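Local coordinates for protein inactive glucansucrase (PDB 5JBD) that belongs to glycosyl hydrolase family 70, the glucansucrase family, and is an inactive form that carries a calcium ion beside a TIM-barrel domain, at residues W58-G63 / T74-W79; G241-N246 / V749-I754; F496-Q501 / V626-S631. All coordinates share one frame; numbering follows the deposited sequence. Where two conformers were deposited one is given.

Interaction 1: residues W58-G63 / T74-W79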
loop_
_atom_site.group_PDB
_atom_site.type_symbol
_atom_site.label_atom_id
_atom_site.label_comp_id
_atom_site.label_asym_id
_atom_site.label_seq_id
_atom_site.Cartn_x
_atom_site.Cartn_y
_atom_site.Cartn_z
ATOM N N TRP A 58 15.144 -10.157 29.710
ATOM C CA TRP A 58 16.211 -10.624 30.530
ATOM C C TRP A 58 16.459 -9.656 31.692
ATOM O O TRP A 58 16.033 -8.489 31.667
ATOM C CB TRP A 58 17.468 -10.755 29.665
ATOM C CG TRP A 58 17.403 -11.820 28.596
ATOM C CD1 TRP A 58 16.437 -11.987 27.615
ATOM C CD2 TRP A 58 18.372 -12.834 28.359
ATOM N NE1 TRP A 58 16.738 -13.060 26.826
ATOM C CE2 TRP A 58 17.921 -13.595 27.252
ATOM C CE3 TRP A 58 19.576 -13.184 28.975
ATOM C CZ2 TRP A 58 18.630 -14.668 26.760
ATOM C CZ3 TRP A 58 20.283 -14.253 28.486
ATOM C CH2 TRP A 58 19.803 -14.991 27.382
ATOM N N TYR A 59 17.155 -10.159 32.711
ATOM C CA TYR A 59 17.597 -9.347 33.859
ATOM C C TYR A 59 18.953 -9.822 34.370
ATOM O O TYR A 59 19.456 -10.879 33.962
ATOM C CB TYR A 59 16.549 -9.373 34.976
ATOM C CG TYR A 59 16.644 -10.560 35.919
ATOM C CD1 TYR A 59 16.540 -11.861 35.455
ATOM C CD2 TYR A 59 16.835 -10.374 37.300
ATOM C CE1 TYR A 59 16.633 -12.937 36.320
ATOM C CE2 TYR A 59 16.903 -11.448 38.163
ATOM C CZ TYR A 59 16.807 -12.731 37.663
ATOM O OH TYR A 59 16.876 -13.817 38.506
ATOM N N ARG A 60 19.546 -9.025 35.253
ATOM C CA ARG A 60 20.816 -9.372 35.883
ATOM C C ARG A 60 20.539 -9.809 37.313
ATOM O O ARG A 60 20.221 -8.962 38.154
ATOM C CB ARG A 60 21.758 -8.168 35.877
ATOM C CG ARG A 60 23.120 -8.450 36.504
ATOM C CD ARG A 60 23.949 -7.189 36.636
ATOM N NE ARG A 60 25.132 -7.401 37.471
ATOM C CZ ARG A 60 25.999 -6.445 37.801
ATOM N NH1 ARG A 60 25.827 -5.184 37.380
ATOM N NH2 ARG A 60 27.045 -6.746 38.572
ATOM N N PRO A 61 20.644 -11.125 37.603
ATOM C CA PRO A 61 20.540 -11.530 39.017
ATOM C C PRO A 61 21.781 -11.105 39.774
ATOM O O PRO A 61 22.800 -10.783 39.149
ATOM C CB PRO A 61 20.466 -13.061 38.949
ATOM C CG PRO A 61 21.184 -13.413 37.685
ATOM C CD PRO A 61 20.910 -12.283 36.726
ATOM N N TYR A 62 21.703 -11.092 41.104
ATOM C CA TYR A 62 22.876 -10.761 41.923
ATOM C C TYR A 62 23.987 -11.797 41.710
ATOM O O TYR A 62 25.147 -11.439 41.528
ATOM C CB TYR A 62 22.487 -10.630 43.402
ATOM C CG TYR A 62 23.641 -10.230 44.316
ATOM C CD1 TYR A 62 24.461 -11.200 44.875
ATOM C CD2 TYR A 62 23.909 -8.887 44.618
ATOM C CE1 TYR A 62 25.512 -10.865 45.714
ATOM C CE2 TYR A 62 24.967 -8.540 45.463
ATOM C CZ TYR A 62 25.765 -9.536 46.005
ATOM O OH TYR A 62 26.825 -9.250 46.846
ATOM N N GLY A 63 23.629 -13.077 41.728
ATOM C CA GLY A 63 24.592 -14.151 41.475
ATOM C C GLY A 63 23.957 -15.376 40.842
ATOM O O GLY A 63 22.737 -15.431 40.696
ATOM N N THR A 74 27.438 -11.919 39.616
ATOM C CA THR A 74 27.405 -11.531 38.211
ATOM C C THR A 74 28.244 -10.289 37.969
ATOM O O THR A 74 28.403 -9.462 38.869
ATOM C CB THR A 74 25.977 -11.185 37.763
ATOM O OG1 THR A 74 25.420 -10.171 38.617
ATOM C CG2 THR A 74 25.107 -12.418 37.800
ATOM N N THR A 75 28.771 -10.165 36.753
ATOM C CA THR A 75 29.225 -8.874 36.228
ATOM C C THR A 75 28.043 -8.185 35.563
ATOM O O THR A 75 26.960 -8.771 35.426
ATOM C CB THR A 75 30.350 -9.018 35.176
ATOM O OG1 THR A 75 29.805 -9.541 33.956
ATOM C CG2 THR A 75 31.469 -9.907 35.671
ATOM N N ALA A 76 28.252 -6.954 35.108
ATOM C CA ALA A 76 27.244 -6.231 34.337
ATOM C C ALA A 76 26.866 -6.914 33.007
ATOM O O ALA A 76 25.874 -6.545 32.398
ATOM C CB ALA A 76 27.714 -4.805 34.068
ATOM N N MET A 77 27.677 -7.876 32.558
ATOM C CA MET A 77 27.424 -8.606 31.314
ATOM C C MET A 77 26.654 -9.916 31.504
ATOM O O MET A 77 26.243 -10.510 30.525
ATOM C CB MET A 77 28.760 -8.915 30.617
ATOM C CG MET A 77 29.640 -7.703 30.333
ATOM S SD MET A 77 28.891 -6.380 29.400
ATOM C CE MET A 77 28.581 -7.103 27.775
ATOM N N ASP A 78 26.473 -10.376 32.738
ATOM C CA ASP A 78 25.881 -11.687 32.971
ATOM C C ASP A 78 24.384 -11.536 33.216
ATOM O O ASP A 78 23.934 -11.495 34.356
ATOM C CB ASP A 78 26.564 -12.387 34.141
ATOM C CG ASP A 78 28.051 -12.565 33.930
ATOM O OD1 ASP A 78 28.448 -13.005 32.834
ATOM O OD2 ASP A 78 28.836 -12.249 34.855
ATOM N N TRP A 79 23.636 -11.440 32.127
ATOM C CA TRP A 79 22.196 -11.377 32.178
ATOM C C TRP A 79 21.610 -12.767 31.938
ATOM O O TRP A 79 22.256 -13.625 31.341
ATOM C CB TRP A 79 21.677 -10.362 31.163
ATOM C CG TRP A 79 22.002 -8.947 31.538
ATOM C CD1 TRP A 79 23.250 -8.417 31.768
ATOM C CD2 TRP A 79 21.079 -7.879 31.739
ATOM N NE1 TRP A 79 23.149 -7.093 32.097
ATOM C CE2 TRP A 79 21.830 -6.737 32.095
ATOM C CE3 TRP A 79 19.690 -7.775 31.672
ATOM C CZ2 TRP A 79 21.236 -5.510 32.375
ATOM C CZ3 TRP A 79 19.105 -6.566 31.946
ATOM C CH2 TRP A 79 19.872 -5.439 32.278
HETATM O O HOH W 1 26.864 -8.946 41.317
#
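The indole of Trp79 has Arg60 CB over one face and Trp58 O at its edge, in the ring plane. CB of Arg60 stands 4.1 Å from the centroid of the Trp79 five-membered ring and 10° off its normal, a CH-pi contact. Trp58 presents its own edge to the backbone of Trp79, with Trp58 CZ3 3.5 Å from Trp79 O. The third flat group, the Arg60 guanidinium, has Thr75 C and Ala76 N over one face and Thr74 OG1 at its edge.

With CG anti to the backbone N (chi1 -179°) and the chain extended to NE, the Arg60 guanidinium reaches Thr74 and grips it side-on, through NE and NH2. NE gives Thr74 OG1 a nearly straight bond of 3.0 Å (173°), and NH2 of Arg60 meets Thr74 O at 3.1 Å from above the carbonyl plane. Thr74 OG1 in turn donates to Pro61 O at 2.7 Å, so both roles of the hydroxyl are used. A water joins Tyr62 O to Thr74 O.

Phe39 makes a cation-pi contact with Arg60. The type I turn from Thr75 to Asp78 and the Arg60 residue beside it lie next to the two-stranded antiparallel sheet of 58-59 and 80-81, where Tyr59 pairs with Arg80.

Interaction 2: residues G241-N246 / V749-I754. With CA (calcium ion), chain C.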
loop_
_atom_site.group_PDB
_atom_site.type_symbol
_atom_site.label_atom_id
_atom_site.label_comp_id
_atom_site.label_asym_id
_atom_site.label_seq_id
_atom_site.Cartn_x
_atom_site.Cartn_y
_atom_site.Cartn_z
ATOM N N GLY A 241 -0.416 -2.650 9.379
ATOM C CA GLY A 241 0.680 -1.888 9.989
ATOM C C GLY A 241 0.238 -1.039 11.158
ATOM O O GLY A 241 -0.829 -1.265 11.710
ATOM N N ASN A 242 1.061 -0.055 11.516
ATOM C CA ASN A 242 0.711 0.899 12.548
ATOM C C ASN A 242 -0.115 1.998 11.910
ATOM O O ASN A 242 0.415 2.813 11.155
ATOM C CB ASN A 242 1.956 1.505 13.202
ATOM C CG ASN A 242 2.736 0.489 14.022
ATOM O OD1 ASN A 242 3.358 -0.419 13.474
ATOM N ND2 ASN A 242 2.718 0.651 15.344
ATOM N N ASP A 243 -1.392 2.055 12.256
ATOM C CA ASP A 243 -2.320 2.999 11.630
ATOM C C ASP A 243 -2.144 4.391 12.231
ATOM O O ASP A 243 -2.283 4.571 13.444
ATOM C CB ASP A 243 -3.764 2.533 11.811
ATOM C CG ASP A 243 -4.739 3.279 10.900
ATOM O OD1 ASP A 243 -4.707 3.016 9.696
ATOM O OD2 ASP A 243 -5.516 4.134 11.371
ATOM N N ILE A 244 -1.840 5.375 11.388
ATOM C CA ILE A 244 -1.583 6.734 11.870
ATOM C C ILE A 244 -2.897 7.449 12.177
ATOM O O ILE A 244 -3.849 7.386 11.384
ATOM C CB ILE A 244 -0.749 7.537 10.860
ATOM C CG1 ILE A 244 0.584 6.832 10.562
ATOM C CG2 ILE A 244 -0.511 8.958 11.365
ATOM C CD1 ILE A 244 1.507 6.641 11.757
ATOM N N ASP A 245 -2.958 8.125 13.330
ATOM C CA ASP A 245 -4.146 8.891 13.705
ATOM C C ASP A 245 -4.191 10.238 12.957
ATOM O O ASP A 245 -3.758 11.271 13.469
ATOM C CB ASP A 245 -4.251 9.114 15.205
ATOM C CG ASP A 245 -5.502 9.887 15.589
ATOM O OD1 ASP A 245 -6.421 10.029 14.738
ATOM O OD2 ASP A 245 -5.594 10.341 16.746
ATOM N N ASN A 246 -4.778 10.204 11.766
ATOM C CA ASN A 246 -4.930 11.405 10.935
ATOM C C ASN A 246 -6.068 12.354 11.378
ATOM O O ASN A 246 -6.312 13.361 10.713
ATOM C CB ASN A 246 -5.043 11.007 9.450
ATOM C CG ASN A 246 -3.692 10.590 8.850
ATOM O OD1 ASN A 246 -2.800 11.430 8.669
ATOM N ND2 ASN A 246 -3.534 9.316 8.534
ATOM N N VAL A 749 1.930 8.503 1.484
ATOM C CA VAL A 749 1.390 7.365 2.234
ATOM C C VAL A 749 1.128 7.760 3.684
ATOM O O VAL A 749 1.977 7.544 4.554
ATOM C CB VAL A 749 2.359 6.167 2.190
ATOM C CG1 VAL A 749 1.756 4.937 2.879
ATOM C CG2 VAL A 749 2.721 5.848 0.744
ATOM N N MET A 750 -0.056 8.334 3.933
ATOM C CA MET A 750 -0.445 8.801 5.276
ATOM C C MET A 750 -1.107 7.742 6.153
ATOM O O MET A 750 -1.288 7.981 7.346
ATOM C CB MET A 750 -1.359 10.035 5.189
ATOM C CG MET A 750 -0.645 11.298 4.722
ATOM S SD MET A 750 -1.710 12.751 4.490
ATOM C CE MET A 750 -2.324 12.443 2.820
ATOM N N ASN A 751 -1.455 6.576 5.609
ATOM C CA ASN A 751 -2.284 5.657 6.377
ATOM C C ASN A 751 -1.519 4.934 7.475
ATOM O O ASN A 751 -2.037 4.822 8.586
ATOM C CB ASN A 751 -2.973 4.618 5.519
ATOM C CG ASN A 751 -3.850 3.687 6.346
ATOM O OD1 ASN A 751 -4.871 4.102 6.928
ATOM N ND2 ASN A 751 -3.445 2.426 6.430
ATOM N N GLN A 752 -0.346 4.395 7.132
ATOM C CA GLN A 752 0.420 3.557 8.065
ATOM C C GLN A 752 1.933 3.689 7.928
ATOM O O GLN A 752 2.438 4.065 6.874
ATOM C CB GLN A 752 0.062 2.070 7.908
ATOM C CG GLN A 752 0.761 1.336 6.757
ATOM C CD GLN A 752 0.203 1.673 5.374
ATOM O OE1 GLN A 752 -0.994 1.860 5.209
ATOM N NE2 GLN A 752 1.077 1.730 4.377
ATOM N N MET A 753 2.617 3.347 9.020
ATOM C CA MET A 753 4.050 3.056 9.015
ATOM C C MET A 753 4.235 1.627 9.514
ATOM O O MET A 753 3.386 1.099 10.246
ATOM C CB MET A 753 4.797 4.070 9.886
ATOM C CG MET A 753 4.658 5.508 9.388
ATOM S SD MET A 753 5.719 6.701 10.241
ATOM C CE MET A 753 7.326 6.197 9.657
ATOM N N ILE A 754 5.311 0.977 9.074
ATOM C CA ILE A 754 5.591 -0.412 9.443
ATOM C C ILE A 754 7.099 -0.582 9.619
ATOM O O ILE A 754 7.880 -0.120 8.787
ATOM C CB ILE A 754 5.083 -1.439 8.392
ATOM C CG1 ILE A 754 3.627 -1.143 8.000
ATOM C CG2 ILE A 754 5.158 -2.869 8.943
ATOM C CD1 ILE A 754 2.998 -2.061 6.958
HETATM CA CA CA C . -6.241 4.568 8.679
HETATM O O HOH W 2 -4.093 0.498 8.864
HETATM O O HOH W 3 -4.544 6.247 9.005
#
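Asn751 O is gripped twice: Ile244 N donates to it at 2.9 Å with an angle of 169°, and a water that also binds the calcium ion donates to it as well. The same water donates to Ile244 O, which ties both segments to the metal shell. The calcium ion takes Asp243 with both carboxylate oxygens, OD1 at 2.4 Å and OD2 at a longer 2.8 Å, and Asn751 OD1 at 2.3 Å; Glu237 and Asn287 contribute backbone oxygens. Asp243 OD1 and Asn751 OD1 are only 3.0 Å apart, a closeness explained by their shared metal and not by a hydrogen bond. The carboxylate and amide planes are turned 66° apart. With Asn751 CG anti to the backbone N (chi1 -179°), OD1 faces the ion while Asn751 ND2 bonds Gln752 OE1 at 2.8 Å in the plane of both amides, a second-shell hold on the rotation of the ligand amide.

Asn246 ND2 reaches back to Met750 O at 2.9 Å from above its carbonyl plane, while Asn246 OD1 is engaged by Asn255. Asn242 and Met753 form an antiparallel hydrogen-bonded pair, Asn242 N lying 2.9 Å from Met753 O, and Gly241 lies against the Ile754 side chain.

Strand 752-753 is an outermost strand, within this chain, of a six-stranded antiparallel sheet, with 242-244 between it and 841-845. Helices 249-263 and 291-304 pack against Met750, and the barrel strand 743-748 leads directly into 749-754.

Interaction 3: residues F496-Q501 / V626-S631; sequences FVSGGQ and VTTNAS
Two first torsions bring this contact together: in Val626 CG1 is anti to the carbonyl carbon (chi1 -68°), which puts CG2 between the backbone N and the carbonyl carbon, facing the 496-498 backbone, and in Ser498 (chi1 -171°) OG is anti to the backbone N, where it meets the water that also binds Val626 O and Thr628 OG1. The site lies where the (beta/alpha)8 barrel, circularly permuted in family 70, meets an antiparallel beta domain. Helix 483-496 ends here, Val497 being the first residue to leave helical backbone angles, and strand 501-505 of that domain follows.

The apolar part of the contact rests on a single methyl. Val626 CG2 lies 3.5 Å from Val497 O, 3.9 Å from Phe496 C and 4.1 Å from Ser498 CB, so it packs over the backbone where the helix unwinds. The side chain of Phe496 itself turns the other way, to Val617 and Pro618 of strand 612-618. The buried area is small, 146 Å² over both sides, and the closest CA pair, Phe496 and Val626, is still 6.3 Å apart, which fits two loops that touch locally and do not run side by side.

No hydrogen bond passes directly between the segments. Ser498 OG and Thr628 OG1 are 4.5 Å apart, too far for one, and a water fills the role. Outside the pair, Ser649 OG bonds Thr628 N and Gly517 pairs with the Ser498 backbone. The bridging water lies 2.8 Å from Ser498 OG and 2.7 Å from Thr628 OG1, and it donates to Val626 O at 2.7 Å.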
loop_
_atom_site.group_PDB
_atom_site.type_symbol
_atom_site.label_atom_id
_atom_site.label_comp_id
_atom_site.label_asym_id
_atom_site.label_seq_id
_atom_site.Cartn_x
_atom_site.Cartn_y
_atom_site.Cartn_z
ATOM N N PHE A 496 -4.503 12.127 -32.019
ATOM C CA PHE A 496 -5.852 12.025 -32.565
ATOM C C PHE A 496 -7.030 12.157 -31.602
ATOM O O PHE A 496 -8.097 12.581 -32.033
ATOM C CB PHE A 496 -5.990 10.699 -33.337
ATOM C CG PHE A 496 -5.070 10.579 -34.525
ATOM C CD1 PHE A 496 -5.231 11.410 -35.636
ATOM C CD2 PHE A 496 -4.077 9.608 -34.556
ATOM C CE1 PHE A 496 -4.398 11.289 -36.731
ATOM C CE2 PHE A 496 -3.231 9.493 -35.656
ATOM C CZ PHE A 496 -3.392 10.327 -36.743
ATOM N N VAL A 497 -6.844 11.812 -30.332
ATOM C CA VAL A 497 -7.973 11.641 -29.417
ATOM C C VAL A 497 -8.412 12.980 -28.801
ATOM O O VAL A 497 -7.710 13.555 -27.967
ATOM C CB VAL A 497 -7.644 10.579 -28.357
ATOM C CG1 VAL A 497 -8.676 10.547 -27.247
ATOM C CG2 VAL A 497 -7.528 9.222 -29.022
ATOM N N SER A 498 -9.567 13.469 -29.260
ATOM C CA SER A 498 -10.187 14.693 -28.748
ATOM C C SER A 498 -11.626 14.760 -29.264
ATOM O O SER A 498 -11.996 13.975 -30.132
ATOM C CB SER A 498 -9.400 15.942 -29.167
ATOM O OG SER A 498 -9.869 17.119 -28.523
ATOM N N GLY A 499 -12.420 15.674 -28.707
ATOM C CA GLY A 499 -13.809 15.884 -29.128
ATOM C C GLY A 499 -14.807 15.019 -28.400
ATOM O O GLY A 499 -14.454 14.309 -27.453
ATOM N N GLY A 500 -16.068 15.103 -28.843
ATOM C CA GLY A 500 -17.149 14.299 -28.300
ATOM C C GLY A 500 -16.907 12.816 -28.472
ATOM O O GLY A 500 -16.059 12.399 -29.257
ATOM N N GLN A 501 -17.633 12.018 -27.695
ATOM C CA GLN A 501 -17.533 10.569 -27.771
ATOM C C GLN A 501 -18.919 9.959 -27.875
ATOM O O GLN A 501 -19.833 10.356 -27.142
ATOM C CB GLN A 501 -16.854 9.981 -26.529
ATOM C CG GLN A 501 -16.716 8.458 -26.580
ATOM C CD GLN A 501 -15.912 7.896 -25.425
ATOM O OE1 GLN A 501 -15.660 8.591 -24.446
ATOM N NE2 GLN A 501 -15.498 6.640 -25.536
ATOM N N VAL A 626 -3.081 17.096 -30.550
ATOM C CA VAL A 626 -4.403 17.658 -30.267
ATOM C C VAL A 626 -4.589 18.078 -28.805
ATOM O O VAL A 626 -5.718 18.306 -28.380
ATOM C CB VAL A 626 -5.555 16.703 -30.686
ATOM C CG1 VAL A 626 -5.612 16.575 -32.211
ATOM C CG2 VAL A 626 -5.441 15.342 -30.006
ATOM N N THR A 627 -3.491 18.178 -28.046
ATOM C CA THR A 627 -3.524 18.751 -26.704
ATOM C C THR A 627 -4.334 20.039 -26.679
ATOM O O THR A 627 -4.133 20.903 -27.508
ATOM C CB THR A 627 -2.099 19.049 -26.198
ATOM O OG1 THR A 627 -1.380 17.820 -26.079
ATOM C CG2 THR A 627 -2.111 19.733 -24.822
ATOM N N THR A 628 -5.271 20.136 -25.737
ATOM C CA THR A 628 -5.978 21.380 -25.468
ATOM C C THR A 628 -5.297 22.084 -24.281
ATOM O O THR A 628 -5.107 21.466 -23.236
ATOM C CB THR A 628 -7.468 21.124 -25.185
ATOM O OG1 THR A 628 -8.080 20.604 -26.364
ATOM C CG2 THR A 628 -8.192 22.404 -24.789
ATOM N N ASN A 629 -4.913 23.351 -24.463
ATOM C CA ASN A 629 -4.227 24.113 -23.408
ATOM C C ASN A 629 -5.243 24.546 -22.343
ATOM O O ASN A 629 -6.374 24.943 -22.663
ATOM C CB ASN A 629 -3.471 25.331 -23.968
ATOM C CG ASN A 629 -2.346 24.954 -24.940
ATOM O OD1 ASN A 629 -2.111 25.671 -25.919
ATOM N ND2 ASN A 629 -1.653 23.836 -24.690
ATOM N N ALA A 630 -4.851 24.424 -21.080
ATOM C CA ALA A 630 -5.739 24.736 -19.955
ATOM C C ALA A 630 -6.174 26.208 -19.892
ATOM O O ALA A 630 -7.211 26.507 -19.308
ATOM C CB ALA A 630 -5.087 24.315 -18.635
ATOM N N SER A 631 -5.385 27.111 -20.481
ATOM C CA SER A 631 -5.758 28.527 -20.579
ATOM C C SER A 631 -6.985 28.752 -21.466
ATOM O O SER A 631 -7.618 29.797 -21.383
ATOM C CB SER A 631 -4.581 29.374 -21.094
ATOM O OG SER A 631 -4.239 29.043 -22.431
HETATM O O HOH W 4 -7.839 17.914 -26.803
#

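From the N terminus, interaction 1 closes first, over a loop of only ten residues, and is complete before the others begin; it is local to the small sheet of 58-59 and 80-81. Interaction 2 then opens at 241-246 and closes at 749-754, spanning 502 residues that include all eight parallel barrel strands. Interaction 3 is nested inside it: 496-501 and 626-631 bracket the antiparallel domain that splits the barrel strands into two groups. No contacts cross. Centres of interactions 1 and 3 lie about 76 Å apart on opposite sides of the chain's centre, with interaction 2 about 39 Å from each.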